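Local coordinates for hypothetical protein (Staphylococcus aureus subsp. aureus, PDB 2IL5), which is of unknown function but belongs to the Activator of Hsp90 ATPase homolog 1-like family, in the Bet v 1-like clan, at residues F43-S46 with A47-K51. Sequence-based numbering, arbitrary orientation.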
ATOM      1  N   PHE A  43      -1.928   1.253   7.235  1.00 45.57           N
ATOM      2  CA  PHE A  43      -0.977   1.011   6.151  1.00 45.75           C
ATOM      3  C   PHE A  43       0.186   0.162   6.624  1.00 45.94           C
ATOM      4  O   PHE A  43       1.117   0.688   7.224  1.00 44.93           O
ATOM      5  CB  PHE A  43      -0.463   2.337   5.585  1.00 46.32           C
ATOM      6  CG  PHE A  43       0.306   2.183   4.326  1.00 46.05           C
ATOM      7  CD1 PHE A  43       1.701   2.179   4.340  1.00 48.35           C
ATOM      8  CD2 PHE A  43      -0.356   2.014   3.114  1.00 49.43           C
ATOM      9  CE1 PHE A  43       2.428   2.009   3.154  1.00 49.13           C
ATOM     10  CE2 PHE A  43       0.366   1.840   1.927  1.00 50.63           C
ATOM     11  CZ  PHE A  43       1.763   1.845   1.963  1.00 49.75           C
HETATM   12  N   MSE A  44       0.100  -1.144   6.352  1.00 46.19           N
HETATM   13  CA  MSE A  44       1.067  -2.179   6.793  1.00 47.00           C
HETATM   14  C   MSE A  44       1.222  -2.262   8.301  1.00 45.54           C
HETATM   15  O   MSE A  44       2.178  -2.823   8.813  1.00 44.65           O
HETATM   16  CB  MSE A  44       2.442  -1.970   6.151  1.00 48.26           C
HETATM   17  CG  MSE A  44       2.413  -1.552   4.706  1.00 54.43           C
HETATM   18 SE   MSE A  44       2.438  -3.061   3.516  0.70 67.29          SE
HETATM   19  CE  MSE A  44       4.059  -4.010   4.081  1.00 64.21           C
ATOM     20  N   THR A  45       0.271  -1.682   9.010  1.00 45.20           N
ATOM     21  CA  THR A  45       0.322  -1.675  10.440  1.00 44.59           C
ATOM     22  C   THR A  45      -1.087  -1.452  11.016  1.00 43.96           C
ATOM     23  O   THR A  45      -2.064  -1.414  10.258  1.00 44.04           O
ATOM     24  CB  THR A  45       1.348  -0.624  10.878  1.00 44.77           C
ATOM     25  OG1 THR A  45       1.678  -0.804  12.259  1.00 44.86           O
ATOM     26  CG2 THR A  45       0.852   0.787  10.572  1.00 45.42           C
ATOM     27  N   SER A  46      -1.205  -1.351  12.339  1.00 42.52           N
ATOM     28  CA  SER A  46      -2.485  -0.964  12.964  1.00 42.06           C
ATOM     29  C   SER A  46      -2.222  -0.244  14.274  1.00 42.02           C
ATOM     30  O   SER A  46      -1.069  -0.232  14.753  1.00 42.22           O
ATOM     31  CB  SER A  46      -3.418  -2.171  13.168  1.00 41.07           C
ATOM     32  OG  SER A  46      -2.868  -3.044  14.126  1.00 40.61           O
ATOM     33  N   ALA A  47      -3.273   0.367  14.838  1.00 41.51           N
ATOM     34  CA  ALA A  47      -3.167   1.087  16.092  1.00 42.35           C
ATOM     35  C   ALA A  47      -2.457   0.273  17.171  1.00 42.75           C
ATOM     36  O   ALA A  47      -1.563   0.796  17.852  1.00 42.63           O
ATOM     37  CB  ALA A  47      -4.563   1.546  16.600  1.00 42.53           C
ATOM     38  N   ARG A  48      -2.834  -1.007  17.297  1.00 43.16           N
ATOM     39  CA  ARG A  48      -2.302  -1.860  18.355  1.00 44.00           C
ATOM     40  C   ARG A  48      -0.968  -2.503  18.110  1.00 44.75           C
ATOM     41  O   ARG A  48      -0.246  -2.760  19.065  1.00 45.70           O
ATOM     42  CB  ARG A  48      -3.315  -2.914  18.806  1.00 43.76           C
ATOM     43  CG  ARG A  48      -4.228  -2.335  19.842  1.00 43.82           C
ATOM     44  CD  ARG A  48      -5.282  -3.316  20.300  1.00 44.90           C
ATOM     45  NE  ARG A  48      -4.869  -4.198  21.388  1.00 40.77           N
ATOM     46  CZ  ARG A  48      -4.679  -3.825  22.653  1.00 42.27           C
ATOM     47  NH1 ARG A  48      -4.348  -4.721  23.568  1.00 39.87           N
ATOM     48  NH2 ARG A  48      -4.797  -2.559  23.008  1.00 44.06           N
ATOM     49  N   THR A  49      -0.632  -2.785  16.852  1.00 45.71           N
ATOM     50  CA  THR A  49       0.648  -3.421  16.559  1.00 45.50           C
ATOM     51  C   THR A  49       1.750  -2.420  16.169  1.00 46.81           C
ATOM     52  O   THR A  49       2.939  -2.770  16.155  1.00 47.37           O
ATOM     53  CB  THR A  49       0.497  -4.505  15.495  1.00 45.74           C
ATOM     54  OG1 THR A  49      -0.052  -3.934  14.289  1.00 41.37           O
ATOM     55  CG2 THR A  49      -0.415  -5.637  16.040  1.00 43.70           C
ATOM     56  N   ASN A  50       1.375  -1.179  15.867  1.00 47.08           N
ATOM     57  CA  ASN A  50       2.388  -0.197  15.486  1.00 47.54           C
ATOM     58  C   ASN A  50       3.392   0.112  16.602  1.00 47.93           C
ATOM     59  O   ASN A  50       3.002   0.422  17.742  1.00 47.62           O
ATOM     60  CB  ASN A  50       1.771   1.083  14.953  1.00 46.91           C
ATOM     61  CG  ASN A  50       2.793   1.963  14.261  1.00 49.28           C
ATOM     62  OD1 ASN A  50       3.013   3.099  14.687  1.00 50.79           O
ATOM     63  ND2 ASN A  50       3.444   1.439  13.188  1.00 47.38           N
ATOM     64  N   LYS A  51       4.676   0.027  16.245  1.00 48.30           N
ATOM     65  CA  LYS A  51       5.794   0.284  17.147  1.00 48.85           C
ATOM     66  C   LYS A  51       6.337   1.684  16.931  1.00 48.90           C
ATOM     67  O   LYS A  51       6.455   2.470  17.864  1.00 48.28           O
ATOM     68  CB  LYS A  51       6.920  -0.693  16.856  1.00 49.17           C
ATOM     69  CG  LYS A  51       6.840  -2.000  17.517  1.00 49.71           C
ATOM     70  CD  LYS A  51       8.224  -2.601  17.578  1.00 51.94           C
ATOM     71  CE  LYS A  51       9.026  -2.061  18.778  1.00 54.97           C
ATOM     72  NZ  LYS A  51       8.428  -2.419  20.124  1.00 54.25           N
TER
HETATM   73  O   HOH W   1      -5.144  -1.878  16.359  1.00 66.68           O
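With OG1 of T45 trans to its own backbone nitrogen (chi1 -166°) and CG of N50 likewise (chi1 -167°), the two side chains meet across a tight turn, and the N50 amide reaches the threonine hydroxyl: ND2 donates to OG1 of T45 over 3.0 Å. The bond is somewhat bent, and the oxygen sits a little off the amide plane. A pair of hydroxyls lies beside it. S46 and T49 both tuck their oxygens between the backbone nitrogen and the carbonyl carbon and, with the chain turned back, OG of S46 lies 3.0 Å from OG1 of T49. The backbone closes an alpha-turn: the carbonyl oxygen of S46 accepts from N of N50 at 2.8 Å and, as a weak i+3 companion, from N of T49 at 3.3 Å. Inside it A47, R48 and T49 have helical backbone angles without forming a regular helix, and a water accepts from N of R48 at 2.6 Å. OD1 of D67, on strand 62-68, is hydrogen-bonded to the hydroxyls of both T45 and T49, giving OG1 of T45 two partners, while ND2 of N50 also donates to the carbonyl of E52, which would fix the amide's rotation. The turn ends the loop after helix 36-39 and opens outermost strand 50-55, with T45 and N50 resting on I65 of adjacent antiparallel strand 62-68 and S46 touching K160 of long helix 136-166.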